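Long-range contacts in insulinase family protease (Yersinia pestis, PDB 3GO9), which is of unknown function but belongs to the insulinase (M16) family, whose active members are zinc-dependent peptidases: residues G59-N64 and I182-G187; P75-M80 and Q147-A152; A247-L252 and V323-A328. All blocks are in the same frame, centred on the assembly; numbering follows the deposited sequence.

Contact 1. Residues G59-N64 and I182-G187; sequences GSLSEN and IGHDPG
Ser-60 and His-184 meet through two polar contacts, and Leu-61 adds an apolar one. The hydroxyl OG of Ser-60, set between its backbone N and carbonyl carbon (chi1 54°), is turned to the backbone O of His-184 and donates a short 2.6 Å hydrogen bond, tilted from the carbonyl plane at a C=O...donor angle of 144°. In return, His-184 ND1 makes a weak, bent bond to Ser-60 O at 3.0 Å. The Leu-61 methyl CD2 packs off-centre against the imidazole in a CH-pi contact, 4.1 Å from the His-184 ring centroid, while Glu-63 O lies at the ring edge, 3.5 Å from CE1 of His-184. The short 3-10 turn 60-62, in the loop between strand 50-56 and helix 70-80 of the M16 domain, brings these groups together; the Ser-60 carbonyl also accepts a hydrogen bond from Glu-63 N. Further out, one water joins Glu-63 OE1 to His-184 ND1; two more lie between Glu-63 OE1 and Asp-185 O and between Glu-63 OE2 and Pro-186 O, each with more acceptors in reach than protons. The Glu-63 carboxylate is itself positioned by the backbone amides of Gly-69 and Ala-71, and Asp-185 forms a salt bridge with Arg-173.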
ATOM      1  N   GLY A  59       1.651  11.314 -11.789  1.00  9.93           N
ATOM      2  CA  GLY A  59       2.988  10.766 -11.463  1.00  9.32           C
ATOM      3  C   GLY A  59       3.837  10.755 -12.704  1.00  8.92           C
ATOM      4  O   GLY A  59       3.531  11.452 -13.700  1.00 10.04           O
ATOM      5  N   SER A  60       4.856   9.913 -12.701  1.00  9.37           N
ATOM      6  CA  SER A  60       5.823   9.869 -13.796  1.00  9.26           C
ATOM      7  C   SER A  60       5.257   9.332 -15.074  1.00  9.74           C
ATOM      8  O   SER A  60       5.805   9.619 -16.150  1.00 10.35           O
ATOM      9  CB  SER A  60       7.019   9.057 -13.386  1.00 10.39           C
ATOM     10  OG  SER A  60       6.670   7.774 -12.927  1.00  9.62           O
ATOM     11  N   LEU A  61       4.180   8.542 -15.005  1.00 10.15           N
ATOM     12  CA  LEU A  61       3.545   8.093 -16.229  1.00 10.36           C
ATOM     13  C   LEU A  61       2.932   9.263 -17.025  1.00 11.21           C
ATOM     14  O   LEU A  61       2.712   9.099 -18.243  1.00 14.09           O
ATOM     15  CB  LEU A  61       2.503   7.012 -15.967  1.00  9.76           C
ATOM     16  CG  LEU A  61       2.938   5.693 -15.444  1.00 12.18           C
ATOM     17  CD1 LEU A  61       1.786   4.843 -14.932  1.00 13.73           C
ATOM     18  CD2 LEU A  61       3.768   4.924 -16.538  1.00 15.04           C
ATOM     19  N   SER A  62       2.716  10.438 -16.418  1.00 12.20           N
ATOM     20  CA  SER A  62       2.192  11.624 -17.121  1.00 13.60           C
ATOM     21  C   SER A  62       3.244  12.351 -17.917  1.00 13.19           C
ATOM     22  O   SER A  62       2.925  13.290 -18.657  1.00 12.92           O
ATOM     23  CB  SER A  62       1.685  12.675 -16.128  1.00 15.49           C
ATOM     24  OG  SER A  62       0.542  12.278 -15.443  1.00 18.61           O
ATOM     25  N   GLU A  63       4.510  12.012 -17.676  1.00 11.41           N
ATOM     26  CA  GLU A  63       5.640  12.722 -18.270  1.00 10.45           C
ATOM     27  C   GLU A  63       6.026  12.214 -19.634  1.00  9.77           C
ATOM     28  O   GLU A  63       6.218  11.002 -19.795  1.00 11.51           O
ATOM     29  CB  GLU A  63       6.882  12.530 -17.366  1.00  9.46           C
ATOM     30  CG  GLU A  63       6.738  13.217 -16.004  1.00 11.08           C
ATOM     31  CD  GLU A  63       7.777  12.784 -14.980  1.00 11.81           C
ATOM     32  OE1 GLU A  63       8.677  11.947 -15.301  1.00  9.94           O
ATOM     33  OE2 GLU A  63       7.736  13.313 -13.830  1.00 12.56           O
ATOM     34  N   ASN A  64       6.197  13.118 -20.578  1.00  9.56           N
ATOM     35  CA  ASN A  64       6.839  12.778 -21.839  1.00 10.45           C
ATOM     36  C   ASN A  64       8.334  12.879 -21.653  1.00 11.09           C
ATOM     37  O   ASN A  64       8.784  13.185 -20.563  1.00  9.95           O
ATOM     38  CB  ASN A  64       6.273  13.603 -22.986  1.00  9.36           C
ATOM     39  CG  ASN A  64       6.618  15.092 -22.947  1.00 11.41           C
ATOM     40  OD1 ASN A  64       7.696  15.498 -22.512  1.00 12.24           O
ATOM     41  ND2 ASN A  64       5.697  15.931 -23.478  1.00 14.62           N
ATOM     42  N   ILE A 182       8.540   1.034 -17.187  1.00 14.68           N
ATOM     43  CA  ILE A 182       9.909   1.226 -17.674  1.00 15.86           C
ATOM     44  C   ILE A 182      10.162   2.588 -18.253  1.00 15.18           C
ATOM     45  O   ILE A 182       9.458   3.090 -19.144  1.00 17.53           O
ATOM     46  CB  ILE A 182      10.254   0.160 -18.755  1.00 16.88           C
ATOM     47  CG1 ILE A 182      10.074  -1.205 -18.185  1.00 17.40           C
ATOM     48  CG2 ILE A 182      11.694   0.314 -19.175  1.00 17.09           C
ATOM     49  CD1 ILE A 182      10.806  -1.372 -16.917  1.00 19.65           C
ATOM     50  N   GLY A 183      11.269   3.190 -17.838  1.00 16.36           N
ATOM     51  CA  GLY A 183      11.618   4.512 -18.268  1.00 16.79           C
ATOM     52  C   GLY A 183      10.814   5.643 -17.651  1.00 17.14           C
ATOM     53  O   GLY A 183      11.006   6.822 -17.986  1.00 19.10           O
ATOM     54  N   HIS A 184       9.992   5.296 -16.669  1.00 14.19           N
ATOM     55  CA  HIS A 184       9.260   6.245 -15.852  1.00 13.97           C
ATOM     56  C   HIS A 184       9.595   6.179 -14.376  1.00 13.61           C
ATOM     57  O   HIS A 184       8.702   6.349 -13.521  1.00 15.22           O
ATOM     58  CB  HIS A 184       7.770   6.032 -16.038  1.00 13.19           C
ATOM     59  CG  HIS A 184       7.304   6.344 -17.425  1.00 14.29           C
ATOM     60  ND1 HIS A 184       7.182   7.642 -17.871  1.00 16.45           N
ATOM     61  CD2 HIS A 184       6.948   5.554 -18.456  1.00 20.71           C
ATOM     62  CE1 HIS A 184       6.778   7.638 -19.130  1.00 19.91           C
ATOM     63  NE2 HIS A 184       6.612   6.385 -19.501  1.00 17.21           N
ATOM     64  N   ASP A 185      10.859   5.947 -14.022  1.00 13.40           N
ATOM     65  CA  ASP A 185      11.286   6.044 -12.613  1.00 14.31           C
ATOM     66  C   ASP A 185      10.795   7.339 -11.970  1.00 14.64           C
ATOM     67  O   ASP A 185      11.083   8.449 -12.470  1.00 15.70           O
ATOM     68  CB  ASP A 185      12.792   6.071 -12.471  1.00 15.80           C
ATOM     69  CG  ASP A 185      13.451   4.814 -12.784  1.00 17.31           C
ATOM     70  OD1 ASP A 185      12.817   3.842 -13.297  1.00 19.24           O
ATOM     71  OD2 ASP A 185      14.682   4.819 -12.480  1.00 17.78           O
ATOM     72  N   PRO A 186      10.067   7.238 -10.856  1.00 13.46           N
ATOM     73  CA  PRO A 186       9.365   8.403 -10.278  1.00 14.66           C
ATOM     74  C   PRO A 186      10.252   9.401  -9.536  1.00 17.46           C
ATOM     75  O   PRO A 186       9.781  10.497  -9.219  1.00 18.72           O
ATOM     76  CB  PRO A 186       8.315   7.776  -9.354  1.00 15.58           C
ATOM     77  CG  PRO A 186       8.720   6.369  -9.169  1.00 15.46           C
ATOM     78  CD  PRO A 186       9.611   5.955 -10.312  1.00 13.86           C
ATOM     79  N   GLY A 187      11.481   9.036  -9.232  1.00 17.42           N
ATOM     80  CA  GLY A 187      12.343   9.971  -8.481  1.00 17.46           C
ATOM     81  C   GLY A 187      13.520  10.460  -9.312  1.00 18.59           C
ATOM     82  O   GLY A 187      14.522  10.901  -8.700  1.00 18.02           O
TER
HETATM   83  O   HOH W   1       8.553  12.319 -11.602  1.00 13.77           O
HETATM   84  O   HOH W   2       9.043   9.627 -16.713  1.00 15.49           O
HETATM   85  O   HOH W   3      10.338  10.892 -12.850  1.00 29.23           O

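Contact 2. Residues P75-M80 and Q147-A152; sequences PRLALM and QTVNAA
Leu-77 drives one methyl, CD2, into the backbone and side chains of helix 146-153, the tightly packed part of the contact. CD2 of Leu-77 lies 3.5 Å from the carbonyl O of Thr-148 and 3.6 Å from the CB of Ala-152, with the Val-149 branch CG2 alongside at 4.0 Å. With CG beside the backbone N (chi1 -56°), the leucine leans over the Thr-148 to Ala-152 turn of the other helix although its CB does not aim there. Leu-199 of helix 196-206 touches both Leu-77 and Val-149, closing this side as a small buried core. The segments 75-80 and 147-152 run almost perpendicular, their axes 9.1 Å apart at an angle of 101°, and the small Ala-152 sits where three side chains converge. Helix 70-80 probably corresponds to the one that carries the inverted zinc-binding motif HXXEH in active M16 peptidases; here, counting from the zinc ligand His-72, Pro-75 and Arg-76 would stand where the motif has its glutamate and second histidine. The more open flanks are built differently. Arg-76, its CG anti to the backbone N (chi1 -163°) and its chain bent at chi3, lays CD 3.8 Å from the CB of Ala-152 and then extends NH1 to Ala-152 O, a 2.9 Å bond made at the guanidinium edge and close to its plane. NH2 forms a salt bridge with Asp-158, itself a zinc ligand, so the guanidinium is held at two nitrogens. Towards the other flank, the selenomethionine Met-80 folds back through chi2 and chi3 and rests its SE 3.8 Å from the N of Ala-152 and 4.1 Å from the CB of Ala-151, a purely van der Waals contact in which Met-80 and Ala-151 are partly exposed.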
ATOM      1  N   PRO A  75       6.484  18.977  -6.026  1.00  8.87           N
ATOM      2  CA  PRO A  75       6.272  19.156  -4.606  1.00  8.42           C
ATOM      3  C   PRO A  75       7.430  19.787  -3.871  1.00  9.35           C
ATOM      4  O   PRO A  75       7.199  20.430  -2.822  1.00  9.33           O
ATOM      5  CB  PRO A  75       6.013  17.725  -4.096  1.00  9.68           C
ATOM      6  CG  PRO A  75       6.303  16.854  -5.189  1.00 13.21           C
ATOM      7  CD  PRO A  75       6.356  17.566  -6.430  1.00  9.69           C
ATOM      8  N   ARG A  76       8.661  19.647  -4.387  1.00  8.38           N
ATOM      9  CA  ARG A  76       9.776  20.305  -3.732  1.00  9.56           C
ATOM     10  C   ARG A  76       9.619  21.849  -3.819  1.00  8.90           C
ATOM     11  O   ARG A  76       9.993  22.604  -2.910  1.00 10.15           O
ATOM     12  CB  ARG A  76      11.089  19.864  -4.376  1.00 11.03           C
ATOM     13  CG  ARG A  76      12.268  20.192  -3.453  1.00 13.85           C
ATOM     14  CD  ARG A  76      13.580  19.821  -4.099  1.00 17.56           C
ATOM     15  NE  ARG A  76      13.790  18.389  -4.307  1.00 17.97           N
ATOM     16  CZ  ARG A  76      14.988  17.889  -4.600  1.00 24.39           C
ATOM     17  NH1 ARG A  76      16.035  18.701  -4.722  1.00 23.53           N
ATOM     18  NH2 ARG A  76      15.155  16.580  -4.812  1.00 23.79           N
ATOM     19  N   LEU A  77       9.050  22.322  -4.914  1.00  8.99           N
ATOM     20  CA  LEU A  77       8.777  23.757  -5.077  1.00  7.39           C
ATOM     21  C   LEU A  77       7.863  24.303  -3.937  1.00  9.16           C
ATOM     22  O   LEU A  77       8.132  25.384  -3.405  1.00 10.39           O
ATOM     23  CB  LEU A  77       8.204  24.063  -6.472  1.00  8.57           C
ATOM     24  CG  LEU A  77       9.046  23.615  -7.618  1.00 10.37           C
ATOM     25  CD1 LEU A  77       8.301  23.984  -8.958  1.00 13.87           C
ATOM     26  CD2 LEU A  77      10.478  24.202  -7.622  1.00 10.96           C
ATOM     27  N   ALA A  78       6.829  23.537  -3.617  1.00  9.57           N
ATOM     28  CA  ALA A  78       5.845  23.842  -2.623  1.00 10.41           C
ATOM     29  C   ALA A  78       6.488  23.989  -1.229  1.00 11.48           C
ATOM     30  O   ALA A  78       5.929  24.664  -0.354  1.00 11.74           O
ATOM     31  CB  ALA A  78       4.695  22.758  -2.596  1.00 10.23           C
ATOM     32  N   LEU A  79       7.673  23.390  -1.036  1.00 12.33           N
ATOM     33  CA  LEU A  79       8.440  23.547   0.218  1.00 13.11           C
ATOM     34  C   LEU A  79       9.415  24.706   0.165  1.00 13.66           C
ATOM     35  O   LEU A  79       9.935  25.135   1.194  1.00 18.15           O
ATOM     36  CB  LEU A  79       9.211  22.262   0.558  1.00 12.99           C
ATOM     37  CG  LEU A  79       8.340  21.047   0.749  1.00 11.15           C
ATOM     38  CD1 LEU A  79       9.138  19.671   0.813  1.00 14.26           C
ATOM     39  CD2 LEU A  79       7.452  21.178   2.024  1.00 14.92           C
HETATM   40  N   MSE A  80       9.746  25.217  -1.014  1.00 14.39           N
HETATM   41  CA  MSE A  80      10.624  26.371  -1.111  1.00 13.95           C
HETATM   42  C   MSE A  80       9.842  27.613  -0.779  1.00 14.36           C
HETATM   43  O   MSE A  80      10.337  28.501  -0.091  1.00 16.15           O
HETATM   44  CB  MSE A  80      11.191  26.511  -2.522  1.00 15.64           C
HETATM   45  CG  MSE A  80      11.935  25.336  -3.035  1.00 17.70           C
HETATM   46 SE   MSE A  80      13.554  24.917  -2.022  0.60 20.70          SE
HETATM   47  CE  MSE A  80      12.904  23.805  -0.728  1.00 18.85           C
ATOM     48  N   GLN A 147      13.384  31.267  -9.946  1.00 19.25           N
ATOM     49  CA  GLN A 147      13.891  31.406  -8.582  1.00 19.52           C
ATOM     50  C   GLN A 147      13.604  30.168  -7.722  1.00 18.56           C
ATOM     51  O   GLN A 147      14.495  29.661  -7.044  1.00 18.41           O
ATOM     52  CB  GLN A 147      13.313  32.659  -7.915  1.00 21.37           C
ATOM     53  CG  GLN A 147      13.791  33.975  -8.516  1.00 26.10           C
ATOM     54  CD  GLN A 147      13.317  34.179  -9.968  1.00 31.85           C
ATOM     55  OE1 GLN A 147      12.139  33.932 -10.300  1.00 31.18           O
ATOM     56  NE2 GLN A 147      14.245  34.611 -10.840  1.00 35.40           N
ATOM     57  N   THR A 148      12.370  29.681  -7.742  1.00 16.35           N
ATOM     58  CA  THR A 148      12.043  28.530  -6.903  1.00 16.36           C
ATOM     59  C   THR A 148      12.668  27.242  -7.444  1.00 14.76           C
ATOM     60  O   THR A 148      13.063  26.352  -6.689  1.00 15.28           O
ATOM     61  CB  THR A 148      10.497  28.320  -6.716  1.00 15.24           C
ATOM     62  OG1 THR A 148       9.838  28.054  -7.961  1.00 16.23           O
ATOM     63  CG2 THR A 148       9.838  29.529  -6.056  1.00 17.92           C
ATOM     64  N   VAL A 149      12.720  27.129  -8.771  1.00 14.22           N
ATOM     65  CA  VAL A 149      13.354  25.962  -9.417  1.00 14.52           C
ATOM     66  C   VAL A 149      14.854  25.909  -9.077  1.00 14.68           C
ATOM     67  O   VAL A 149      15.356  24.907  -8.642  1.00 14.04           O
ATOM     68  CB  VAL A 149      13.067  25.925 -10.927  1.00 15.24           C
ATOM     69  CG1 VAL A 149      13.885  24.837 -11.587  1.00 12.02           C
ATOM     70  CG2 VAL A 149      11.557  25.657 -11.173  1.00 12.78           C
ATOM     71  N   ASN A 150      15.557  27.026  -9.202  1.00 16.07           N
ATOM     72  CA  ASN A 150      16.960  27.095  -8.821  1.00 16.51           C
ATOM     73  C   ASN A 150      17.139  26.724  -7.356  1.00 16.02           C
ATOM     74  O   ASN A 150      17.973  25.898  -7.032  1.00 17.48           O
ATOM     75  CB  ASN A 150      17.482  28.505  -9.124  1.00 17.01           C
ATOM     76  CG  ASN A 150      18.979  28.634  -8.951  1.00 22.22           C
ATOM     77  OD1 ASN A 150      19.765  27.819  -9.443  1.00 24.55           O
ATOM     78  ND2 ASN A 150      19.390  29.715  -8.264  1.00 29.12           N
ATOM     79  N   ALA A 151      16.285  27.260  -6.478  1.00 16.65           N
ATOM     80  CA  ALA A 151      16.397  26.958  -5.059  1.00 15.91           C
ATOM     81  C   ALA A 151      16.187  25.467  -4.786  1.00 15.46           C
ATOM     82  O   ALA A 151      16.931  24.851  -4.031  1.00 15.84           O
ATOM     83  CB  ALA A 151      15.429  27.812  -4.274  1.00 15.96           C
ATOM     84  N   ALA A 152      15.182  24.884  -5.421  1.00 14.73           N
ATOM     85  CA  ALA A 152      14.876  23.477  -5.257  1.00 15.03           C
ATOM     86  C   ALA A 152      16.029  22.563  -5.701  1.00 15.88           C
ATOM     87  O   ALA A 152      16.304  21.528  -5.083  1.00 17.27           O
ATOM     88  CB  ALA A 152      13.535  23.127  -6.048  1.00 14.66           C
TER

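Contact 3. Residues A247-L252 and V323-A328; sequences ATLAPL and VQYQRA
Apolar packing centres on Tyr-325, whose ring is met by Ala-247 and Leu-249 at CD1 and CD2. The methyl CB of Ala-247 presses on the CD1 side, 3.4 Å from Tyr-325 CD1 and equally near CE1, and the carbonyl O of Ala-247 lies at the same edge of the ring, 3.3 Å from CD1. Leu-249 approaches obliquely near CD2: its CD1 is 3.7 Å from Tyr-325 CD2, and its CG packs on the tyrosine CB. Phe-163 also touches the tyrosine. Thr-248 adds a methyl-to-amide contact, CG2 standing 3.3 Å from NE2 of Gln-326, whose extended chain crosses the threonine at a slant. Tyr-325 and Gln-326 are the two central residues of a type I' turn that joins strands 316-324 and 327-336 into a tight beta hairpin; both have positive phi, 51° and 67°, and paired backbone bonds between Gln-324 and Arg-327 close the turn. A third kind of contact involves the guanidinium of Arg-327. Bent at chi2 and chi3, this chain turns one face of its planar group to Pro-251, whose CA lies 3.6 Å above the plane, displaced toward the rim, with the proline CB 3.7 Å from Arg-327 NH2. The charge itself is answered by Asp-274 of strand 267-276 in a salt bridge, and the same carboxylate oxygen accepts a hydrogen bond from the backbone N of Leu-252. No hydrogen bond joins 247-252 to 323-328 directly. The hairpin tip is thus held to the loop by shape, through ring, methyl and proline, while the polar tie is indirect: Asp-274 grips both Arg-327 and the loop backbone, which probably favours the orientation that lays one guanidinium face against Pro-251.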
ATOM      1  N   ALA A 247      -0.986   2.531 -12.992  1.00 22.26           N
ATOM      2  CA  ALA A 247       0.254   1.795 -13.100  1.00 21.20           C
ATOM      3  C   ALA A 247      -0.146   0.299 -12.997  1.00 22.96           C
ATOM      4  O   ALA A 247      -0.792  -0.099 -12.030  1.00 22.54           O
ATOM      5  CB  ALA A 247       1.170   2.161 -11.996  1.00 21.93           C
ATOM      6  N   THR A 248       0.296  -0.485 -13.982  1.00 22.94           N
ATOM      7  CA  THR A 248       0.101  -1.960 -14.031  1.00 23.68           C
ATOM      8  C   THR A 248       1.411  -2.764 -14.352  1.00 22.19           C
ATOM      9  O   THR A 248       2.209  -2.426 -15.246  1.00 22.12           O
ATOM     10  CB  THR A 248      -0.873  -2.315 -15.137  1.00 24.04           C
ATOM     11  OG1 THR A 248      -0.308  -1.951 -16.393  1.00 27.72           O
ATOM     12  CG2 THR A 248      -2.212  -1.580 -14.892  1.00 26.08           C
ATOM     13  N   LEU A 249       1.573  -3.861 -13.620  1.00 21.18           N
ATOM     14  CA  LEU A 249       2.748  -4.757 -13.809  1.00 19.34           C
ATOM     15  C   LEU A 249       2.417  -5.938 -14.714  1.00 18.18           C
ATOM     16  O   LEU A 249       1.266  -6.355 -14.764  1.00 18.99           O
ATOM     17  CB  LEU A 249       3.165  -5.278 -12.471  1.00 19.39           C
ATOM     18  CG  LEU A 249       3.841  -4.338 -11.494  1.00 20.28           C
ATOM     19  CD1 LEU A 249       3.973  -4.980 -10.126  1.00 21.71           C
ATOM     20  CD2 LEU A 249       5.215  -3.968 -12.070  1.00 17.89           C
ATOM     21  N   ALA A 250       3.394  -6.469 -15.449  1.00 15.66           N
ATOM     22  CA  ALA A 250       3.210  -7.753 -16.150  1.00 14.77           C
ATOM     23  C   ALA A 250       3.214  -8.891 -15.109  1.00 13.96           C
ATOM     24  O   ALA A 250       3.669  -8.722 -13.936  1.00 13.09           O
ATOM     25  CB  ALA A 250       4.297  -7.968 -17.118  1.00 16.61           C
ATOM     26  N   PRO A 251       2.734 -10.069 -15.500  1.00 12.82           N
ATOM     27  CA  PRO A 251       2.804 -11.187 -14.546  1.00 12.83           C
ATOM     28  C   PRO A 251       4.261 -11.523 -14.234  1.00 11.72           C
ATOM     29  O   PRO A 251       5.154 -11.327 -15.063  1.00 11.76           O
ATOM     30  CB  PRO A 251       2.175 -12.351 -15.327  1.00 13.41           C
ATOM     31  CG  PRO A 251       1.310 -11.672 -16.380  1.00 14.23           C
ATOM     32  CD  PRO A 251       2.049 -10.434 -16.746  1.00 14.62           C
ATOM     33  N   LEU A 252       4.495 -11.986 -13.010  1.00 12.24           N
ATOM     34  CA  LEU A 252       5.799 -12.485 -12.627  1.00 12.01           C
ATOM     35  C   LEU A 252       6.162 -13.704 -13.442  1.00 11.55           C
ATOM     36  O   LEU A 252       5.412 -14.674 -13.450  1.00 12.73           O
ATOM     37  CB  LEU A 252       5.793 -12.838 -11.164  1.00 12.24           C
ATOM     38  CG  LEU A 252       7.121 -13.250 -10.552  1.00 12.56           C
ATOM     39  CD1 LEU A 252       8.165 -12.123 -10.405  1.00 15.73           C
ATOM     40  CD2 LEU A 252       6.803 -13.844  -9.180  1.00 14.49           C
ATOM     41  N   VAL A 323      -1.312  -6.249  -2.307  1.00 19.77           N
ATOM     42  CA  VAL A 323      -2.062  -6.020  -3.546  1.00 20.15           C
ATOM     43  C   VAL A 323      -1.597  -4.675  -4.038  1.00 20.39           C
ATOM     44  O   VAL A 323      -1.730  -3.671  -3.336  1.00 21.82           O
ATOM     45  CB  VAL A 323      -3.582  -6.004  -3.313  1.00 19.23           C
ATOM     46  CG1 VAL A 323      -4.297  -5.685  -4.611  1.00 21.84           C
ATOM     47  CG2 VAL A 323      -4.022  -7.291  -2.769  1.00 21.20           C
ATOM     48  N   GLN A 324      -1.025  -4.638  -5.226  1.00 19.60           N
ATOM     49  CA  GLN A 324      -0.426  -3.436  -5.769  1.00 20.24           C
ATOM     50  C   GLN A 324      -0.399  -3.629  -7.246  1.00 19.09           C
ATOM     51  O   GLN A 324      -0.142  -4.732  -7.705  1.00 18.49           O
ATOM     52  CB  GLN A 324       1.019  -3.263  -5.269  1.00 21.32           C
ATOM     53  CG  GLN A 324       1.137  -2.888  -3.861  1.00 23.35           C
ATOM     54  CD  GLN A 324       2.584  -2.761  -3.399  1.00 26.98           C
ATOM     55  OE1 GLN A 324       3.544  -3.057  -4.150  1.00 26.99           O
ATOM     56  NE2 GLN A 324       2.752  -2.329  -2.152  1.00 27.14           N
ATOM     57  N   TYR A 325      -0.663  -2.565  -8.004  1.00 18.41           N
ATOM     58  CA  TYR A 325      -0.717  -2.638  -9.452  1.00 19.87           C
ATOM     59  C   TYR A 325      -1.618  -3.739  -9.996  1.00 20.23           C
ATOM     60  O   TYR A 325      -1.283  -4.354 -11.000  1.00 21.70           O
ATOM     61  CB  TYR A 325       0.710  -2.761 -10.039  1.00 21.17           C
ATOM     62  CG  TYR A 325       1.659  -1.748  -9.443  1.00 21.05           C
ATOM     63  CD1 TYR A 325       1.627  -0.439  -9.860  1.00 24.94           C
ATOM     64  CD2 TYR A 325       2.514  -2.089  -8.387  1.00 22.91           C
ATOM     65  CE1 TYR A 325       2.466   0.511  -9.282  1.00 23.57           C
ATOM     66  CE2 TYR A 325       3.328  -1.157  -7.801  1.00 25.54           C
ATOM     67  CZ  TYR A 325       3.305   0.138  -8.283  1.00 24.11           C
ATOM     68  OH  TYR A 325       4.116   1.073  -7.718  1.00 31.23           O
ATOM     69  N   GLN A 326      -2.754  -3.963  -9.336  1.00 20.46           N
ATOM     70  CA  GLN A 326      -3.799  -4.892  -9.766  1.00 21.18           C
ATOM     71  C   GLN A 326      -3.305  -6.346  -9.706  1.00 19.37           C
ATOM     72  O   GLN A 326      -3.901  -7.214 -10.366  1.00 18.29           O
ATOM     73  CB  GLN A 326      -4.344  -4.527 -11.169  1.00 22.94           C
ATOM     74  CG  GLN A 326      -4.866  -3.072 -11.269  1.00 27.95           C
ATOM     75  CD  GLN A 326      -5.140  -2.556 -12.717  1.00 33.51           C
ATOM     76  OE1 GLN A 326      -5.658  -1.448 -12.885  1.00 38.47           O
ATOM     77  NE2 GLN A 326      -4.785  -3.341 -13.742  1.00 36.93           N
ATOM     78  N   ARG A 327      -2.201  -6.592  -8.976  1.00 17.70           N
ATOM     79  CA  ARG A 327      -1.704  -7.976  -8.751  1.00 18.58           C
ATOM     80  C   ARG A 327      -1.726  -8.302  -7.278  1.00 16.87           C
ATOM     81  O   ARG A 327      -1.461  -7.446  -6.462  1.00 16.93           O
ATOM     82  CB  ARG A 327      -0.253  -8.184  -9.195  1.00 19.39           C
ATOM     83  CG  ARG A 327       0.187  -7.494 -10.429  1.00 22.57           C
ATOM     84  CD  ARG A 327      -0.082  -8.221 -11.656  1.00 20.51           C
ATOM     85  NE  ARG A 327       0.248  -9.659 -11.658  1.00 19.47           N
ATOM     86  CZ  ARG A 327      -0.320 -10.527 -12.499  1.00 18.32           C
ATOM     87  NH1 ARG A 327      -1.208 -10.104 -13.402  1.00 19.87           N
ATOM     88  NH2 ARG A 327      -0.023 -11.817 -12.447  1.00 18.25           N
ATOM     89  N   ALA A 328      -2.005  -9.553  -6.945  1.00 15.73           N
ATOM     90  CA  ALA A 328      -1.889 -10.039  -5.556  1.00 15.62           C
ATOM     91  C   ALA A 328      -0.555 -10.770  -5.496  1.00 15.82           C
ATOM     92  O   ALA A 328      -0.313 -11.644  -6.347  1.00 16.21           O
ATOM     93  CB  ALA A 328      -3.028 -10.993  -5.196  1.00 16.72           C
TER

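From the N terminus, strand 50-56 leads into residues 59-64, which open the loop that contact 1 closes at 182-187. Contact 2 lies wholly within that span, its loop from 75-80 to 147-152 joining helix 70-80 to helix 146-153. Contact 3 follows in series: only after contact 1 has closed does 247-252 begin the loop completed by the hairpin at 323-328. Contacts 1 and 3, with centres 17 Å apart, touch where Leu-61 CD1 packs 3.9 Å from Ala-247 CA, connecting the loop after strand 50-56 with the approach to strand 257-261. Contacts 2 and 3 remain about 16 Å apart at their nearest atoms.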